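Lysine/ornithine decarboxylase (Selenomonas ruminantium, PDB 5GJO) decarboxylates both L-lysine and L-ornithine, giving cadaverine and putrescine, with pyridoxal 5'-phosphate as cofactor. Local coordinates at residues A50-P55 and H69-S74; L24-D29 and P57-L62; D29-N34 and R259-T264. The protein carries 2 engineered substitutions. All coordinates share one frame; numbering follows the deposited sequence.

Interaction 1: residues A50-P55 and H69-S74; sequences AMKANP and HFDVAS. With PLP (pyridoxal-5'-phosphate), chain H.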
# COMPACT_ATOMS: atom_id res chain seq x y z
N ALA A 50 -6.15 -8.33 17.65
CA ALA A 50 -5.11 -8.21 16.62
C ALA A 50 -5.24 -6.86 15.92
O ALA A 50 -5.89 -6.67 14.94
CB ALA A 50 -5.05 -9.43 15.65
N MET A 51 -4.63 -5.86 16.55
CA MET A 51 -4.74 -4.49 16.12
C MET A 51 -4.20 -4.18 14.77
O MET A 51 -4.59 -3.16 14.21
CB MET A 51 -4.12 -3.52 17.20
CG MET A 51 -2.66 -3.79 17.41
SD MET A 51 -2.00 -2.62 18.65
CE MET A 51 -1.97 -1.13 17.73
N LYS A 52 -3.49 -5.13 14.16
CA LYS A 52 -3.04 -5.02 12.78
C LYS A 52 -4.26 -4.80 11.84
O LYS A 52 -4.14 -4.17 10.83
CB LYS A 52 -2.32 -6.31 12.34
CG LYS A 52 -3.08 -7.58 12.68
CD LYS A 52 -2.37 -8.87 12.30
CE LYS A 52 -0.97 -8.96 12.90
NZ LYS A 52 -0.95 -9.20 14.36
N ALA A 53 -5.40 -5.37 12.18
CA ALA A 53 -6.60 -5.15 11.37
C ALA A 53 -7.10 -3.70 11.35
O ALA A 53 -7.60 -3.23 10.36
CB ALA A 53 -7.72 -6.06 11.82
N ASN A 54 -7.09 -3.07 12.52
CA ASN A 54 -7.54 -1.71 12.66
C ASN A 54 -7.05 -1.06 13.94
O ASN A 54 -7.55 -1.34 14.99
CB ASN A 54 -9.05 -1.61 12.55
CG ASN A 54 -9.53 -0.18 12.51
OD1 ASN A 54 -9.04 0.66 13.23
ND2 ASN A 54 -10.49 0.09 11.66
N PRO A 55 -6.10 -0.15 13.85
CA PRO A 55 -5.52 0.43 15.06
C PRO A 55 -6.08 1.79 15.47
O PRO A 55 -5.39 2.53 16.11
CB PRO A 55 -4.03 0.56 14.72
CG PRO A 55 -4.04 0.87 13.29
CD PRO A 55 -5.24 0.14 12.69
N HIS A 69 -7.24 -7.82 25.90
CA HIS A 69 -5.82 -7.73 25.70
C HIS A 69 -5.51 -7.41 24.22
O HIS A 69 -6.44 -7.15 23.41
CB HIS A 69 -5.14 -9.07 26.07
CG HIS A 69 -5.20 -9.45 27.52
ND1 HIS A 69 -6.38 -9.52 28.23
CD2 HIS A 69 -4.21 -9.74 28.41
CE1 HIS A 69 -6.13 -9.86 29.49
NE2 HIS A 69 -4.81 -10.01 29.62
N PHE A 70 -4.21 -7.38 23.89
CA PHE A 70 -3.79 -7.00 22.53
C PHE A 70 -2.68 -7.87 21.96
O PHE A 70 -1.77 -8.20 22.66
CB PHE A 70 -3.32 -5.56 22.47
CG PHE A 70 -4.38 -4.58 22.87
CD1 PHE A 70 -5.30 -4.12 21.93
CD2 PHE A 70 -4.55 -4.21 24.23
CE1 PHE A 70 -6.35 -3.29 22.32
CE2 PHE A 70 -5.57 -3.38 24.62
CZ PHE A 70 -6.50 -2.93 23.67
N ASP A 71 -2.80 -8.17 20.68
CA ASP A 71 -1.77 -8.87 19.91
C ASP A 71 -1.10 -7.79 19.08
O ASP A 71 -1.75 -7.06 18.29
CB ASP A 71 -2.43 -9.90 19.00
CG ASP A 71 -1.60 -10.20 17.75
OD1 ASP A 71 -0.36 -10.11 17.79
OD2 ASP A 71 -2.17 -10.50 16.70
N VAL A 72 0.22 -7.65 19.24
CA VAL A 72 1.03 -6.63 18.59
C VAL A 72 2.04 -7.31 17.66
O VAL A 72 2.57 -8.37 18.02
CB VAL A 72 1.83 -5.75 19.57
CG1 VAL A 72 0.84 -4.91 20.41
CG2 VAL A 72 2.67 -6.56 20.55
N ALA A 73 2.28 -6.69 16.52
CA ALA A 73 3.14 -7.23 15.44
C ALA A 73 4.46 -6.55 15.32
O ALA A 73 5.27 -7.01 14.50
CB ALA A 73 2.44 -7.05 14.12
N SER A 74 4.67 -5.42 16.01
CA SER A 74 5.82 -4.53 15.76
C SER A 74 5.97 -3.54 16.92
O SER A 74 5.06 -3.37 17.71
CB SER A 74 5.67 -3.69 14.45
OG SER A 74 4.68 -2.66 14.64
N1 PLP H . -3.11 -12.87 15.19
C2 PLP H . -2.07 -13.14 14.37
C2A PLP H . -0.78 -13.67 14.95
C3 PLP H . -2.19 -12.91 12.91
O3 PLP H . -1.15 -13.18 12.07
C4 PLP H . -3.47 -12.39 12.40
C4A PLP H . -3.69 -12.14 10.96
O4A PLP H . -2.74 -11.93 10.23
C5 PLP H . -4.54 -12.14 13.40
C6 PLP H . -4.29 -12.40 14.75
C5A PLP H . -5.88 -11.61 12.97
O4P PLP H . -6.41 -12.43 11.92
P PLP H . -7.92 -12.24 11.42
O1P PLP H . -8.75 -12.57 12.64
O2P PLP H . -8.05 -13.24 10.29
O3P PLP H . -7.99 -10.80 10.99
O HOH W 1 -1.47 -6.79 15.56
O HOH W 2 1.30 -10.29 15.64

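Interaction 2: residues L24-D29 and P57-L62; sequences LVASLD and PEILSL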
# COMPACT_ATOMS: atom_id res chain seq x y z
N LEU A 24 -13.55 7.61 6.52
CA LEU A 24 -14.17 6.46 7.16
C LEU A 24 -14.97 6.88 8.34
O LEU A 24 -14.60 7.84 9.03
CB LEU A 24 -13.12 5.46 7.61
CG LEU A 24 -12.29 4.83 6.46
CD1 LEU A 24 -10.99 4.33 6.97
CD2 LEU A 24 -13.01 3.68 5.79
N VAL A 25 -16.02 6.15 8.66
CA VAL A 25 -16.82 6.40 9.85
C VAL A 25 -16.89 5.08 10.65
O VAL A 25 -17.34 4.02 10.10
CB VAL A 25 -18.25 6.86 9.51
CG1 VAL A 25 -19.07 7.05 10.76
CG2 VAL A 25 -18.25 8.10 8.60
N ALA A 26 -16.37 5.08 11.86
CA ALA A 26 -16.32 3.96 12.76
C ALA A 26 -17.31 4.05 13.89
O ALA A 26 -17.34 5.10 14.62
CB ALA A 26 -14.94 3.82 13.37
N SER A 27 -18.04 2.95 14.12
CA SER A 27 -19.00 2.90 15.24
C SER A 27 -18.41 2.12 16.42
O SER A 27 -18.17 0.92 16.36
CB SER A 27 -20.32 2.29 14.81
OG SER A 27 -21.12 1.89 15.94
N LEU A 28 -18.11 2.85 17.48
CA LEU A 28 -17.58 2.22 18.71
C LEU A 28 -18.61 1.28 19.26
O LEU A 28 -18.27 0.22 19.82
CB LEU A 28 -17.23 3.30 19.72
CG LEU A 28 -16.07 4.18 19.36
CD1 LEU A 28 -15.80 5.23 20.45
CD2 LEU A 28 -14.75 3.48 18.98
N ASP A 29 -19.89 1.66 19.21
CA ASP A 29 -20.94 0.78 19.74
C ASP A 29 -20.95 -0.57 18.99
O ASP A 29 -21.16 -1.62 19.61
CB ASP A 29 -22.32 1.37 19.69
CG ASP A 29 -22.56 2.49 20.75
OD1 ASP A 29 -21.61 2.87 21.49
OD2 ASP A 29 -23.70 3.03 20.68
N PRO A 57 -7.19 4.74 17.32
CA PRO A 57 -6.92 4.89 18.78
C PRO A 57 -8.16 4.79 19.64
O PRO A 57 -8.12 4.19 20.71
CB PRO A 57 -6.26 6.28 18.89
CG PRO A 57 -5.78 6.60 17.56
CD PRO A 57 -6.49 5.75 16.51
N GLU A 58 -9.28 5.40 19.21
CA GLU A 58 -10.47 5.30 20.02
C GLU A 58 -11.00 3.89 20.12
O GLU A 58 -11.65 3.51 21.13
CB GLU A 58 -11.59 6.20 19.51
CG GLU A 58 -11.24 7.70 19.57
CD GLU A 58 -10.38 8.20 18.41
OE1 GLU A 58 -9.88 7.47 17.52
OE2 GLU A 58 -10.14 9.43 18.37
N ILE A 59 -10.75 3.09 19.09
CA ILE A 59 -11.13 1.66 19.12
C ILE A 59 -10.31 0.90 20.14
O ILE A 59 -10.86 0.12 20.95
CB ILE A 59 -11.06 1.03 17.70
CG1 ILE A 59 -12.16 1.68 16.81
CG2 ILE A 59 -11.16 -0.51 17.80
CD1 ILE A 59 -12.24 1.12 15.43
N LEU A 60 -9.01 1.19 20.14
CA LEU A 60 -8.09 0.54 21.07
C LEU A 60 -8.44 0.91 22.51
O LEU A 60 -8.48 0.05 23.37
CB LEU A 60 -6.65 0.88 20.79
CG LEU A 60 -6.22 0.54 19.35
CD1 LEU A 60 -4.79 1.05 19.13
CD2 LEU A 60 -6.31 -0.98 19.05
N SER A 61 -8.76 2.19 22.75
CA SER A 61 -9.14 2.58 24.09
C SER A 61 -10.42 1.95 24.52
O SER A 61 -10.58 1.58 25.72
CB SER A 61 -9.17 4.15 24.19
OG SER A 61 -7.92 4.70 23.88
N LEU A 62 -11.43 1.91 23.63
CA LEU A 62 -12.63 1.23 23.92
C LEU A 62 -12.38 -0.24 24.38
O LEU A 62 -12.89 -0.74 25.45
CB LEU A 62 -13.60 1.29 22.70
CG LEU A 62 -14.74 0.28 22.77
CD1 LEU A 62 -15.72 0.81 23.83
CD2 LEU A 62 -15.48 0.07 21.46

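Interaction 3: residues D29-N34 and R259-T264; sequences DKVEEN and RYMCGT. With PLP (pyridoxal-5'-phosphate), chain H.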
# COMPACT_ATOMS: atom_id res chain seq x y z
N ASP A 29 -19.89 1.66 19.21
CA ASP A 29 -20.94 0.78 19.74
C ASP A 29 -20.95 -0.57 18.99
O ASP A 29 -21.16 -1.62 19.61
CB ASP A 29 -22.32 1.37 19.69
CG ASP A 29 -22.56 2.49 20.75
OD1 ASP A 29 -21.61 2.87 21.49
OD2 ASP A 29 -23.70 3.03 20.68
N LYS A 30 -20.66 -0.54 17.68
CA LYS A 30 -20.68 -1.81 16.93
C LYS A 30 -19.40 -2.59 17.29
O LYS A 30 -19.50 -3.86 17.41
CB LYS A 30 -20.70 -1.61 15.40
CG LYS A 30 -20.73 -2.90 14.58
CD LYS A 30 -21.91 -3.84 14.85
CE LYS A 30 -21.68 -5.09 14.02
NZ LYS A 30 -22.47 -6.20 14.52
N VAL A 31 -18.27 -1.92 17.49
CA VAL A 31 -17.06 -2.66 17.98
C VAL A 31 -17.37 -3.34 19.32
O VAL A 31 -17.10 -4.52 19.55
CB VAL A 31 -15.82 -1.78 18.08
CG1 VAL A 31 -14.67 -2.54 18.72
CG2 VAL A 31 -15.44 -1.29 16.66
N GLU A 32 -18.02 -2.60 20.21
CA GLU A 32 -18.40 -3.19 21.49
C GLU A 32 -19.33 -4.35 21.36
O GLU A 32 -19.12 -5.37 22.07
CB GLU A 32 -18.93 -2.05 22.42
CG GLU A 32 -19.44 -2.55 23.76
CD GLU A 32 -19.70 -1.40 24.79
OE1 GLU A 32 -19.58 -0.23 24.46
OE2 GLU A 32 -20.17 -1.67 25.90
N GLU A 33 -20.38 -4.24 20.51
CA GLU A 33 -21.27 -5.31 20.26
C GLU A 33 -20.53 -6.56 19.75
O GLU A 33 -20.86 -7.73 20.15
CB GLU A 33 -22.34 -4.90 19.28
CG GLU A 33 -23.31 -5.96 18.87
CD GLU A 33 -24.31 -5.39 17.83
OE1 GLU A 33 -25.17 -4.62 18.28
OE2 GLU A 33 -24.23 -5.70 16.59
N ASN A 34 -19.59 -6.33 18.82
CA ASN A 34 -18.79 -7.46 18.34
C ASN A 34 -17.94 -8.13 19.45
O ASN A 34 -17.83 -9.38 19.50
CB ASN A 34 -17.86 -7.02 17.19
CG ASN A 34 -18.62 -6.70 15.93
OD1 ASN A 34 -19.76 -7.16 15.73
ND2 ASN A 34 -17.93 -6.03 14.97
N ARG A 259 -9.75 -9.24 12.01
CA ARG A 259 -10.77 -8.82 11.02
C ARG A 259 -12.15 -8.64 11.60
O ARG A 259 -12.87 -7.68 11.30
CB ARG A 259 -10.84 -9.86 9.88
CG ARG A 259 -11.58 -9.35 8.66
CD ARG A 259 -11.76 -10.51 7.69
NE ARG A 259 -10.50 -11.00 7.16
CZ ARG A 259 -9.79 -10.45 6.19
NH1 ARG A 259 -10.20 -9.37 5.55
NH2 ARG A 259 -8.67 -11.06 5.80
N TYR A 260 -12.53 -9.58 12.43
CA TYR A 260 -13.89 -9.66 12.93
C TYR A 260 -14.26 -8.45 13.80
O TYR A 260 -15.37 -8.01 13.79
CB TYR A 260 -14.11 -11.00 13.68
CG TYR A 260 -15.28 -10.97 14.64
CD1 TYR A 260 -16.56 -11.23 14.22
CD2 TYR A 260 -15.09 -10.59 15.95
CE1 TYR A 260 -17.62 -11.15 15.11
CE2 TYR A 260 -16.15 -10.50 16.83
CZ TYR A 260 -17.41 -10.79 16.41
OH TYR A 260 -18.45 -10.69 17.29
N MET A 261 -13.32 -7.97 14.61
CA MET A 261 -13.68 -7.04 15.67
C MET A 261 -14.23 -5.73 15.08
O MET A 261 -15.22 -5.23 15.61
CB MET A 261 -12.49 -6.77 16.60
CG MET A 261 -12.85 -6.19 17.95
SD MET A 261 -13.90 -7.33 18.88
CE MET A 261 -12.79 -8.67 19.28
N CYS A 262 -13.63 -5.20 14.01
CA CYS A 262 -14.07 -3.91 13.46
C CYS A 262 -14.60 -4.00 12.05
O CYS A 262 -15.02 -2.99 11.52
CB CYS A 262 -12.96 -2.88 13.52
SG CYS A 262 -12.08 -2.82 15.08
N GLY A 263 -14.51 -5.17 11.39
CA GLY A 263 -14.82 -5.23 9.99
C GLY A 263 -16.19 -4.68 9.67
O GLY A 263 -16.36 -3.87 8.72
N THR A 264 -17.14 -5.09 10.48
CA THR A 264 -18.54 -4.70 10.27
C THR A 264 -18.91 -3.39 11.05
O THR A 264 -20.08 -3.06 11.17
CB THR A 264 -19.49 -5.76 10.80
OG1 THR A 264 -19.08 -6.16 12.09
CG2 THR A 264 -19.43 -6.96 9.83
N1 PLP H . -3.11 -12.87 15.19
C2 PLP H . -2.07 -13.14 14.37
C2A PLP H . -0.78 -13.67 14.95
C3 PLP H . -2.19 -12.91 12.91
O3 PLP H . -1.15 -13.18 12.07
C4 PLP H . -3.47 -12.39 12.40
C4A PLP H . -3.69 -12.14 10.96
O4A PLP H . -2.74 -11.93 10.23
C5 PLP H . -4.54 -12.14 13.40
C6 PLP H . -4.29 -12.40 14.75
C5A PLP H . -5.88 -11.61 12.97
O4P PLP H . -6.41 -12.43 11.92
P PLP H . -7.92 -12.24 11.42
O1P PLP H . -8.75 -12.57 12.64
O2P PLP H . -8.05 -13.24 10.29
O3P PLP H . -7.99 -10.80 10.99

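Interaction 1: residues A50-P55 and H69-S74
Lys52 and Asp71 meet through a salt bridge at the floor of the cofactor site. Lys52 NZ lies 2.9 Å from Asp71 OD2, and the hydrogen bond within this pair is weak. Lys52 CG sits between the backbone N and the carbonyl carbon (chi1 49°). The chain then bends at chi3 (54°) and chi4 (72°), which curls NZ back toward the aspartate.

Two waters add to the polar net. Water 1 accepts from Lys52 NZ at 2.7 Å and from Lys52 N, and donates to Asp71 O. Water 2 accepts from Lys52 NZ and donates to Asp71 OD1. Both carboxylate oxygens and the lysine tip are therefore held in place.

The pyridine ring of PLP lies over these groups. Asp71 OD2 is 3.0 Å from PLP N1, and Ala50 CB is 3.2 Å from PLP C6. Lys52 CD runs under PLP C4 at 3.7 Å. Lys52 is probably the lysine that carries the cofactor, as in relatives, but no Schiff base is present here. Its NZ is 5.3 Å from PLP C4A, which still carries the aldehyde oxygen.

The apolar part is small. Met51 passes its CG by Asp71 O, and its SD meets Val72 CG1 at 4.1 Å. Ala73 CB packs beside the end of Lys52.

The backbones are joined as neighbouring strands of the parallel barrel, with a bridge between Ala50 and Asp71. The site is of the kind found at the C-terminal ends of TIM-barrel strands. Glu256 brings a second carboxylate close to Asp71. Helix 75-83 and helix 57-65 cover Met51 and Phe70, strand 91-93 flanks Asp71 and Val72, and Asn362 of the second subunit packs on Lys52 and Ala73.

Interaction 2: residues L24-D29 and P57-L62
Leu28 sets its CG opposite the carbonyl carbon (chi1 -68°), and chi2 (-180°) puts CD1 anti to CA, which leaves CD2 as the branch turned to Ile59. From the other helix, Leu62 turns CG away from its backbone N (chi1 164°), and this sends CD2 to Leu28. The contact is apolar packing at the border between the TIM-barrel domain and the mixed sheet. It joins the turn from strand 23-26 into helix 28-41 to helix 57-65, which follows barrel strand 45-50.

Leu28 takes part in three of the four residue pairs. Its CD2 rests 3.8 Å from Ile59 CG1, the two side chains crossing at a slant. The same methyl also comes near Glu58 O. Leu28 CB also touches Leu62 CD2, so the leucine spans a turn of the facing helix. Earlier in the chain, at the end of strand 23-26, Ala26 CB meets Ile59 CD1 at 4.3 Å.

Strand 369-371 closes one side, with Ile371 packing on both Leu28 and Glu58. Ser27 is the N-cap of helix 28-41, and its OG bonds to Lys30 N. Glu373 accepts from Leu28 N and Asp29 N at the same helix start. The tightest approach is Leu62 CD2 against the carbonyl oxygen Leu28 O, at 3.2 Å.

Interaction 3: residues D29-N34 and R259-T264
Asn34 points its side chain at the facing helical turn and grips it with both N-H groups of ND2. CG stands opposite the carbonyl carbon of Asn34 (chi1 -70°), which faces the amide toward residues 259-264. One N-H reaches Met261 O at 2.9 Å and is almost straight (173°). Met261 O lies in the amide plane, yet the donor sits well above the carbonyl plane of Met261. The other N-H goes to Thr264 OG1 at 3.1 Å.

Tyr260 comes at the same residue from a different direction. Its OH donates to the backbone oxygen Asn34 O at 2.6 Å, and that oxygen lies in the plane of the ring at its edge. Val31 packs nearly at right angles to Met261, with CG1 near Met261 CG. Its CG2 meets Cys262 SG at 4.0 Å. Lys30 lays its CE 3.4 Å from Thr264 OG1.

The axes of segments 29-34 and 259-263 run roughly antiparallel (147°) and are 8.3 Å apart at their closest. Lys30 NZ bonds to Asn34 OD1 at 3.1 Å and makes a salt bridge to Glu33. An alanine here at Asn34 removes the amide and would probably leave Met261 O and Thr264 OG1 without these donors, and Lys30 NZ without one acceptor.

At the start of segment 259-264, Arg259 N donates to PLP O3P at 2.6 Å. The phosphate thus binds at the N-terminal end of the short, weakly bonded helix 259-263, a common anion site, where backbone N-H groups may add some attraction. Buried hydrogen bonds thus tie this phosphate-binding turn to helix 28-41.

How the interactions relate
The three contacts form a compact group where the TIM barrel meets the mixed sheet. The centres of interactions 2 and 3 are about 9 Å apart, and each is about 14 Å from that of interaction 1. Helix 28-41 serves both interaction 2 and interaction 3, which share Asp29. Helix 57-65 lies between the contacts: Leu60 packs on Met51, and Ile59 on Cys262. Along the chain the order is 24-29, 29-34, 50-55, 57-62, 69-74 and 259-264. Interaction 1 is nested within the loop closed by interaction 3. Interactions 1 and 3 both touch PLP, at its ring and its phosphate respectively. Interaction 2 joins this cofactor-binding part of the barrel to the mixed sheet through strand 23-26.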